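Local structure of purine nucleoside phosphorylase (Thermus thermophilus, 1ODK) at residues 5-19 with 72-86. The protein probably catalyses the phosphorolysis of purine nucleosides, releasing the free base and a ribose 1-phosphate, as a member of the phosphorylase superfamily. Numbering follows the deposited sequence.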
ATOM      1  N   HIS B   5     -26.543  16.102 -10.442  1.00 16.45           N
ATOM      2  CA  HIS B   5     -26.924  14.998 -11.312  1.00 18.20           C
ATOM      3  C   HIS B   5     -28.394  14.600 -11.232  1.00 19.41           C
ATOM      4  O   HIS B   5     -29.074  14.524 -12.257  1.00 20.53           O
ATOM      5  CB  HIS B   5     -26.005  13.815 -11.026  1.00 14.49           C
ATOM      6  CG  HIS B   5     -24.556  14.188 -11.004  1.00 15.58           C
ATOM      7  ND1 HIS B   5     -23.990  14.911  -9.976  1.00 16.20           N
ATOM      8  CD2 HIS B   5     -23.564  13.976 -11.903  1.00 16.79           C
ATOM      9  CE1 HIS B   5     -22.714  15.129 -10.240  1.00 15.78           C
ATOM     10  NE2 HIS B   5     -22.430  14.571 -11.404  1.00 14.71           N
ATOM     11  N   VAL B   6     -28.887  14.336 -10.031  1.00 18.03           N
ATOM     12  CA  VAL B   6     -30.292  13.993  -9.866  1.00 16.96           C
ATOM     13  C   VAL B   6     -30.979  15.340  -9.667  1.00 18.99           C
ATOM     14  O   VAL B   6     -31.069  15.847  -8.548  1.00 17.78           O
ATOM     15  CB  VAL B   6     -30.520  13.094  -8.630  1.00 18.01           C
ATOM     16  CG1 VAL B   6     -32.002  12.749  -8.500  1.00 15.93           C
ATOM     17  CG2 VAL B   6     -29.690  11.817  -8.754  1.00 15.03           C
ATOM     18  N   ARG B   7     -31.447  15.920 -10.769  1.00 20.46           N
ATOM     19  CA  ARG B   7     -32.087  17.231 -10.743  1.00 24.34           C
ATOM     20  C   ARG B   7     -33.542  17.236 -10.305  1.00 26.48           C
ATOM     21  O   ARG B   7     -34.447  17.506 -11.092  1.00 27.15           O
ATOM     22  CB  ARG B   7     -31.935  17.891 -12.114  1.00 25.67           C
ATOM     23  CG  ARG B   7     -30.472  18.115 -12.475  1.00 29.96           C
ATOM     24  CD  ARG B   7     -30.284  18.722 -13.843  1.00 36.91           C
ATOM     25  NE  ARG B   7     -28.872  18.990 -14.097  1.00 42.85           N
ATOM     26  CZ  ARG B   7     -28.395  19.499 -15.228  1.00 45.31           C
ATOM     27  NH1 ARG B   7     -29.218  19.799 -16.223  1.00 45.74           N
ATOM     28  NH2 ARG B   7     -27.091  19.708 -15.361  1.00 45.68           N
ATOM     29  N   ALA B   8     -33.751  16.946  -9.028  1.00 27.74           N
ATOM     30  CA  ALA B   8     -35.083  16.916  -8.452  1.00 29.36           C
ATOM     31  C   ALA B   8     -35.136  17.925  -7.315  1.00 31.48           C
ATOM     32  O   ALA B   8     -34.144  18.584  -7.013  1.00 28.87           O
ATOM     33  CB  ALA B   8     -35.383  15.523  -7.922  1.00 24.20           C
ATOM     34  N   HIS B   9     -36.305  18.048  -6.699  1.00 35.70           N
ATOM     35  CA  HIS B   9     -36.482  18.948  -5.569  1.00 39.20           C
ATOM     36  C   HIS B   9     -36.823  18.085  -4.359  1.00 39.30           C
ATOM     37  O   HIS B   9     -37.544  17.097  -4.486  1.00 38.32           O
ATOM     38  CB  HIS B   9     -37.614  19.937  -5.840  1.00 41.90           C
ATOM     39  CG  HIS B   9     -37.875  20.873  -4.701  1.00 47.80           C
ATOM     40  ND1 HIS B   9     -38.326  20.440  -3.471  1.00 50.07           N
ATOM     41  CD2 HIS B   9     -37.731  22.215  -4.599  1.00 48.03           C
ATOM     42  CE1 HIS B   9     -38.446  21.476  -2.662  1.00 48.95           C
ATOM     43  NE2 HIS B   9     -38.091  22.566  -3.319  1.00 50.32           N
ATOM     44  N   PRO B  10     -36.306  18.443  -3.171  1.00 40.24           N
ATOM     45  CA  PRO B  10     -36.572  17.673  -1.951  1.00 39.19           C
ATOM     46  C   PRO B  10     -37.961  17.037  -1.856  1.00 38.50           C
ATOM     47  O   PRO B  10     -38.085  15.878  -1.457  1.00 39.79           O
ATOM     48  CB  PRO B  10     -36.306  18.691  -0.852  1.00 41.22           C
ATOM     49  CG  PRO B  10     -35.118  19.429  -1.405  1.00 40.44           C
ATOM     50  CD  PRO B  10     -35.497  19.641  -2.868  1.00 39.04           C
ATOM     51  N   GLY B  11     -39.000  17.778  -2.234  1.00 31.78           N
ATOM     52  CA  GLY B  11     -40.350  17.237  -2.167  1.00 25.41           C
ATOM     53  C   GLY B  11     -40.618  16.054  -3.087  1.00 22.12           C
ATOM     54  O   GLY B  11     -41.545  15.279  -2.856  1.00 22.43           O
ATOM     55  N   ASP B  12     -39.807  15.908  -4.129  1.00 20.51           N
ATOM     56  CA  ASP B  12     -39.974  14.819  -5.094  1.00 19.76           C
ATOM     57  C   ASP B  12     -39.584  13.429  -4.598  1.00 18.58           C
ATOM     58  O   ASP B  12     -40.163  12.434  -5.026  1.00 17.05           O
ATOM     59  CB  ASP B  12     -39.154  15.090  -6.358  1.00 18.96           C
ATOM     60  CG  ASP B  12     -39.632  16.297  -7.121  1.00 24.83           C
ATOM     61  OD1 ASP B  12     -40.856  16.546  -7.137  1.00 25.09           O
ATOM     62  OD2 ASP B  12     -38.779  16.986  -7.724  1.00 31.74           O
ATOM     63  N   VAL B  13     -38.596  13.367  -3.713  1.00 16.56           N
ATOM     64  CA  VAL B  13     -38.088  12.091  -3.212  1.00 15.16           C
ATOM     65  C   VAL B  13     -38.649  11.658  -1.863  1.00 14.45           C
ATOM     66  O   VAL B  13     -38.696  12.441  -0.919  1.00 16.78           O
ATOM     67  CB  VAL B  13     -36.544  12.142  -3.122  1.00 16.79           C
ATOM     68  CG1 VAL B  13     -35.996  10.810  -2.628  1.00 15.41           C
ATOM     69  CG2 VAL B  13     -35.964  12.506  -4.495  1.00 14.63           C
ATOM     70  N   ALA B  14     -39.058  10.397  -1.778  1.00 13.83           N
ATOM     71  CA  ALA B  14     -39.610   9.853  -0.541  1.00 13.98           C
ATOM     72  C   ALA B  14     -38.493   9.458   0.416  1.00 13.39           C
ATOM     73  O   ALA B  14     -37.327   9.377   0.028  1.00 14.21           O
ATOM     74  CB  ALA B  14     -40.480   8.636  -0.847  1.00 12.35           C
ATOM     75  N   GLU B  15     -38.850   9.214   1.671  1.00 12.88           N
ATOM     76  CA  GLU B  15     -37.859   8.808   2.657  1.00 16.47           C
ATOM     77  C   GLU B  15     -37.329   7.413   2.344  1.00 16.04           C
ATOM     78  O   GLU B  15     -36.165   7.111   2.615  1.00 17.47           O
ATOM     79  CB  GLU B  15     -38.461   8.820   4.064  1.00 17.22           C
ATOM     80  CG  GLU B  15     -38.647  10.206   4.644  1.00 26.01           C
ATOM     81  CD  GLU B  15     -39.117  10.172   6.088  1.00 30.93           C
ATOM     82  OE1 GLU B  15     -39.219  11.257   6.698  1.00 39.52           O
ATOM     83  OE2 GLU B  15     -39.383   9.069   6.614  1.00 32.61           O
ATOM     84  N   ARG B  16     -38.191   6.571   1.778  1.00 14.11           N
ATOM     85  CA  ARG B  16     -37.831   5.201   1.426  1.00 16.13           C
ATOM     86  C   ARG B  16     -37.548   5.126  -0.068  1.00 14.92           C
ATOM     87  O   ARG B  16     -38.385   5.514  -0.884  1.00 12.93           O
ATOM     88  CB  ARG B  16     -38.971   4.250   1.801  1.00 17.02           C
ATOM     89  CG  ARG B  16     -39.309   4.286   3.283  1.00 17.58           C
ATOM     90  CD  ARG B  16     -40.502   3.408   3.637  1.00 20.75           C
ATOM     91  NE  ARG B  16     -40.718   3.397   5.083  1.00 19.67           N
ATOM     92  CZ  ARG B  16     -41.144   4.443   5.783  1.00 19.69           C
ATOM     93  NH1 ARG B  16     -41.300   4.343   7.098  1.00 24.02           N
ATOM     94  NH2 ARG B  16     -41.432   5.584   5.171  1.00 18.13           N
ATOM     95  N   VAL B  17     -36.379   4.600  -0.424  1.00 12.99           N
ATOM     96  CA  VAL B  17     -35.978   4.537  -1.827  1.00 12.03           C
ATOM     97  C   VAL B  17     -35.337   3.217  -2.250  1.00 11.98           C
ATOM     98  O   VAL B  17     -34.527   2.659  -1.514  1.00 12.39           O
ATOM     99  CB  VAL B  17     -34.935   5.647  -2.128  1.00 14.81           C
ATOM    100  CG1 VAL B  17     -34.733   5.792  -3.630  1.00 14.87           C
ATOM    101  CG2 VAL B  17     -35.363   6.959  -1.483  1.00 11.76           C
ATOM    102  N   LEU B  18     -35.701   2.724  -3.434  1.00  9.75           N
ATOM    103  CA  LEU B  18     -35.087   1.511  -3.972  1.00 11.11           C
ATOM    104  C   LEU B  18     -34.051   2.020  -4.977  1.00 12.53           C
ATOM    105  O   LEU B  18     -34.306   2.991  -5.695  1.00 10.95           O
ATOM    106  CB  LEU B  18     -36.101   0.616  -4.694  1.00 10.84           C
ATOM    107  CG  LEU B  18     -37.231  -0.045  -3.895  1.00 19.28           C
ATOM    108  CD1 LEU B  18     -37.744  -1.251  -4.681  1.00 14.37           C
ATOM    109  CD2 LEU B  18     -36.746  -0.483  -2.528  1.00 16.87           C
ATOM    110  N   LEU B  19     -32.894   1.364  -5.027  1.00 12.17           N
ATOM    111  CA  LEU B  19     -31.817   1.773  -5.918  1.00  9.03           C
ATOM    112  C   LEU B  19     -31.398   0.746  -6.967  1.00 10.56           C
ATOM    113  O   LEU B  19     -30.418   0.022  -6.775  1.00 12.90           O
ATOM    114  CB  LEU B  19     -30.576   2.145  -5.091  1.00 12.54           C
ATOM    115  CG  LEU B  19     -30.706   3.288  -4.081  1.00 15.09           C
ATOM    116  CD1 LEU B  19     -29.433   3.409  -3.250  1.00 12.60           C
ATOM    117  CD2 LEU B  19     -30.980   4.586  -4.819  1.00 16.03           C
ATOM    118  N   ILE B  72     -22.461   9.197  -6.155  1.00 11.00           N
ATOM    119  CA  ILE B  72     -22.988  10.497  -6.549  1.00 11.31           C
ATOM    120  C   ILE B  72     -24.503  10.524  -6.341  1.00 11.74           C
ATOM    121  O   ILE B  72     -25.050  11.502  -5.831  1.00 12.45           O
ATOM    122  CB  ILE B  72     -22.686  10.785  -8.033  1.00 11.74           C
ATOM    123  CG1 ILE B  72     -21.230  11.234  -8.184  1.00 10.24           C
ATOM    124  CG2 ILE B  72     -23.668  11.830  -8.584  1.00 10.29           C
ATOM    125  CD1 ILE B  72     -20.759  11.299  -9.630  1.00 11.54           C
ATOM    126  N   VAL B  73     -25.173   9.448  -6.745  1.00 11.59           N
ATOM    127  CA  VAL B  73     -26.625   9.363  -6.619  1.00 11.74           C
ATOM    128  C   VAL B  73     -27.064   9.288  -5.157  1.00 10.43           C
ATOM    129  O   VAL B  73     -28.018   9.958  -4.753  1.00 11.62           O
ATOM    130  CB  VAL B  73     -27.177   8.145  -7.403  1.00 13.03           C
ATOM    131  CG1 VAL B  73     -28.684   7.993  -7.162  1.00 10.33           C
ATOM    132  CG2 VAL B  73     -26.912   8.329  -8.886  1.00 14.08           C
ATOM    133  N   VAL B  74     -26.360   8.490  -4.363  1.00  9.14           N
ATOM    134  CA  VAL B  74     -26.680   8.354  -2.944  1.00 11.35           C
ATOM    135  C   VAL B  74     -26.473   9.685  -2.208  1.00 12.52           C
ATOM    136  O   VAL B  74     -27.341  10.120  -1.453  1.00 13.23           O
ATOM    137  CB  VAL B  74     -25.812   7.245  -2.286  1.00 12.77           C
ATOM    138  CG1 VAL B  74     -25.991   7.249  -0.775  1.00 11.57           C
ATOM    139  CG2 VAL B  74     -26.206   5.885  -2.845  1.00 10.02           C
ATOM    140  N   GLU B  75     -25.330  10.334  -2.431  1.00 13.75           N
ATOM    141  CA  GLU B  75     -25.045  11.616  -1.783  1.00 12.90           C
ATOM    142  C   GLU B  75     -26.153  12.630  -2.081  1.00 14.94           C
ATOM    143  O   GLU B  75     -26.615  13.349  -1.194  1.00 14.22           O
ATOM    144  CB  GLU B  75     -23.698  12.174  -2.272  1.00 13.39           C
ATOM    145  CG  GLU B  75     -22.471  11.401  -1.773  1.00 13.18           C
ATOM    146  CD  GLU B  75     -21.985  11.866  -0.405  1.00 17.79           C
ATOM    147  OE1 GLU B  75     -22.817  12.286   0.427  1.00 14.25           O
ATOM    148  OE2 GLU B  75     -20.763  11.799  -0.153  1.00 15.24           O
ATOM    149  N   GLU B  76     -26.576  12.690  -3.337  1.00 12.10           N
ATOM    150  CA  GLU B  76     -27.615  13.630  -3.721  1.00 13.33           C
ATOM    151  C   GLU B  76     -28.993  13.221  -3.195  1.00 14.51           C
ATOM    152  O   GLU B  76     -29.779  14.077  -2.790  1.00 13.40           O
ATOM    153  CB  GLU B  76     -27.603  13.809  -5.244  1.00 13.85           C
ATOM    154  CG  GLU B  76     -26.335  14.540  -5.709  1.00 13.06           C
ATOM    155  CD  GLU B  76     -26.231  14.717  -7.216  1.00 15.64           C
ATOM    156  OE1 GLU B  76     -27.216  14.444  -7.935  1.00 17.83           O
ATOM    157  OE2 GLU B  76     -25.152  15.142  -7.681  1.00 17.27           O
ATOM    158  N   LEU B  77     -29.271  11.921  -3.169  1.00 11.85           N
ATOM    159  CA  LEU B  77     -30.549  11.430  -2.653  1.00 14.77           C
ATOM    160  C   LEU B  77     -30.715  11.789  -1.176  1.00 16.65           C
ATOM    161  O   LEU B  77     -31.812  12.138  -0.735  1.00 14.00           O
ATOM    162  CB  LEU B  77     -30.658   9.908  -2.819  1.00 11.10           C
ATOM    163  CG  LEU B  77     -31.022   9.393  -4.213  1.00 16.33           C
ATOM    164  CD1 LEU B  77     -31.072   7.873  -4.192  1.00 15.53           C
ATOM    165  CD2 LEU B  77     -32.378   9.962  -4.639  1.00 14.75           C
ATOM    166  N   VAL B  78     -29.624  11.701  -0.416  1.00 13.47           N
ATOM    167  CA  VAL B  78     -29.659  12.029   1.003  1.00 15.68           C
ATOM    168  C   VAL B  78     -29.972  13.515   1.176  1.00 17.42           C
ATOM    169  O   VAL B  78     -30.732  13.899   2.069  1.00 16.37           O
ATOM    170  CB  VAL B  78     -28.315  11.694   1.695  1.00 16.50           C
ATOM    171  CG1 VAL B  78     -28.279  12.295   3.099  1.00 16.47           C
ATOM    172  CG2 VAL B  78     -28.146  10.185   1.779  1.00 14.91           C
ATOM    173  N   ARG B  79     -29.391  14.344   0.315  1.00 18.80           N
ATOM    174  CA  ARG B  79     -29.646  15.776   0.370  1.00 21.47           C
ATOM    175  C   ARG B  79     -31.110  16.040   0.030  1.00 21.45           C
ATOM    176  O   ARG B  79     -31.699  17.008   0.501  1.00 23.19           O
ATOM    177  CB  ARG B  79     -28.747  16.526  -0.619  1.00 23.58           C
ATOM    178  CG  ARG B  79     -27.300  16.677  -0.170  1.00 31.40           C
ATOM    179  CD  ARG B  79     -27.222  17.324   1.206  1.00 37.72           C
ATOM    180  NE  ARG B  79     -26.107  18.263   1.326  1.00 46.02           N
ATOM    181  CZ  ARG B  79     -26.068  19.458   0.742  1.00 47.34           C
ATOM    182  NH1 ARG B  79     -27.083  19.871  -0.008  1.00 48.83           N
ATOM    183  NH2 ARG B  79     -25.019  20.249   0.919  1.00 49.11           N
ATOM    184  N   LEU B  80     -31.692  15.161  -0.780  1.00 20.23           N
ATOM    185  CA  LEU B  80     -33.085  15.297  -1.192  1.00 19.91           C
ATOM    186  C   LEU B  80     -34.072  14.718  -0.182  1.00 21.31           C
ATOM    187  O   LEU B  80     -35.279  14.745  -0.409  1.00 22.71           O
ATOM    188  CB  LEU B  80     -33.293  14.641  -2.564  1.00 18.18           C
ATOM    189  CG  LEU B  80     -32.638  15.370  -3.743  1.00 22.03           C
ATOM    190  CD1 LEU B  80     -32.692  14.514  -5.003  1.00 18.26           C
ATOM    191  CD2 LEU B  80     -33.348  16.706  -3.961  1.00 19.78           C
ATOM    192  N   GLY B  81     -33.559  14.181   0.923  1.00 17.21           N
ATOM    193  CA  GLY B  81     -34.432  13.636   1.948  1.00 16.00           C
ATOM    194  C   GLY B  81     -34.523  12.127   2.085  1.00 18.85           C
ATOM    195  O   GLY B  81     -35.314  11.634   2.896  1.00 17.26           O
ATOM    196  N   ALA B  82     -33.739  11.379   1.308  1.00 13.67           N
ATOM    197  CA  ALA B  82     -33.788   9.922   1.412  1.00 13.92           C
ATOM    198  C   ALA B  82     -33.253   9.507   2.780  1.00 14.19           C
ATOM    199  O   ALA B  82     -32.235  10.029   3.239  1.00 16.08           O
ATOM    200  CB  ALA B  82     -32.964   9.276   0.289  1.00 13.76           C
ATOM    201  N   ARG B  83     -33.943   8.569   3.426  1.00 14.79           N
ATOM    202  CA  ARG B  83     -33.561   8.094   4.755  1.00 17.26           C
ATOM    203  C   ARG B  83     -33.335   6.587   4.809  1.00 14.66           C
ATOM    204  O   ARG B  83     -32.540   6.099   5.612  1.00 13.44           O
ATOM    205  CB  ARG B  83     -34.640   8.488   5.767  1.00 18.27           C
ATOM    206  CG  ARG B  83     -34.778   9.991   5.925  1.00 27.72           C
ATOM    207  CD  ARG B  83     -33.555  10.574   6.623  1.00 37.08           C
ATOM    208  NE  ARG B  83     -33.277  11.948   6.212  1.00 45.01           N
ATOM    209  CZ  ARG B  83     -34.152  12.949   6.264  1.00 47.05           C
ATOM    210  NH1 ARG B  83     -35.383  12.740   6.715  1.00 48.21           N
ATOM    211  NH2 ARG B  83     -33.796  14.162   5.856  1.00 44.89           N
ATOM    212  N   VAL B  84     -34.049   5.859   3.958  1.00 14.36           N
ATOM    213  CA  VAL B  84     -33.932   4.408   3.877  1.00 12.76           C
ATOM    214  C   VAL B  84     -33.672   4.073   2.410  1.00 14.18           C
ATOM    215  O   VAL B  84     -34.532   4.289   1.557  1.00 13.33           O
ATOM    216  CB  VAL B  84     -35.231   3.719   4.356  1.00 12.45           C
ATOM    217  CG1 VAL B  84     -35.093   2.214   4.249  1.00 12.22           C
ATOM    218  CG2 VAL B  84     -35.529   4.122   5.800  1.00 14.26           C
ATOM    219  N   LEU B  85     -32.484   3.553   2.116  1.00 12.77           N
ATOM    220  CA  LEU B  85     -32.129   3.236   0.738  1.00 12.68           C
ATOM    221  C   LEU B  85     -31.716   1.786   0.561  1.00 15.27           C
ATOM    222  O   LEU B  85     -30.748   1.324   1.171  1.00 13.34           O
ATOM    223  CB  LEU B  85     -30.995   4.153   0.260  1.00 12.73           C
ATOM    224  CG  LEU B  85     -31.238   5.657   0.419  1.00 14.80           C
ATOM    225  CD1 LEU B  85     -30.951   6.060   1.856  1.00 11.33           C
ATOM    226  CD2 LEU B  85     -30.333   6.441  -0.518  1.00 12.82           C
ATOM    227  N   VAL B  86     -32.449   1.075  -0.288  1.00 11.23           N
ATOM    228  CA  VAL B  86     -32.162  -0.329  -0.530  1.00 12.28           C
ATOM    229  C   VAL B  86     -31.768  -0.604  -1.973  1.00 12.79           C
ATOM    230  O   VAL B  86     -32.561  -0.417  -2.900  1.00 11.64           O
ATOM    231  CB  VAL B  86     -33.379  -1.218  -0.154  1.00 12.67           C
ATOM    232  CG1 VAL B  86     -33.100  -2.683  -0.495  1.00 12.09           C
ATOM    233  CG2 VAL B  86     -33.679  -1.072   1.336  1.00 12.59           C
TER
HETATM  234  O   HOH W   1     -37.860  12.641   1.969  1.00 23.05           O
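Two neighbouring parallel strands of the central sheet, 16-19 and 84-86, meet here with helix 67-79, which leads through a Schellman motif at Gly81 into the second strand; Val17 N hydrogen-bonds to Val84 O at 2.7 Å, and Val17 O accepts from Val86 N. Glu15 O accepts from both Arg83 N and Val84 N. On the face of the sheet turned to the helix, Val17 CG2 rests on Ala82 CB (3.8 Å), while Leu19 CD2 is pressed tightly against Leu77 CD1 at 3.3 Å. Just past the helix end, Leu80 is enfolded by the loop before strand 16-19, its CD1 against Val6 CG1 and Val13 CG2 and its CD2 3.8 Å from Pro10 CD. Glu76, extended beyond CG (chi2 178°), grips the start of that loop: OE1 receives Val6 N in a nearly straight bond of 2.7 Å, and OE2 meets His5 ND1 at 2.6 Å on its syn side, close to the ring plane. OE2 is also hydrogen-bonded to Tyr160 OH of the second subunit. Ile72 CG2 lies over one ring face in a CH-pi contact, and Phe159 of the second subunit packs edge-to-face on the same imidazole. Without the imidazole, an alanine here would probably deprive OE2 of its ND1 donor, Ile72 CG2 of the ring face and Phe159 of its ring partner. This network is likely to stabilise the buried carboxylate's negative charge and tie the N-terminal loop to the subunit interface.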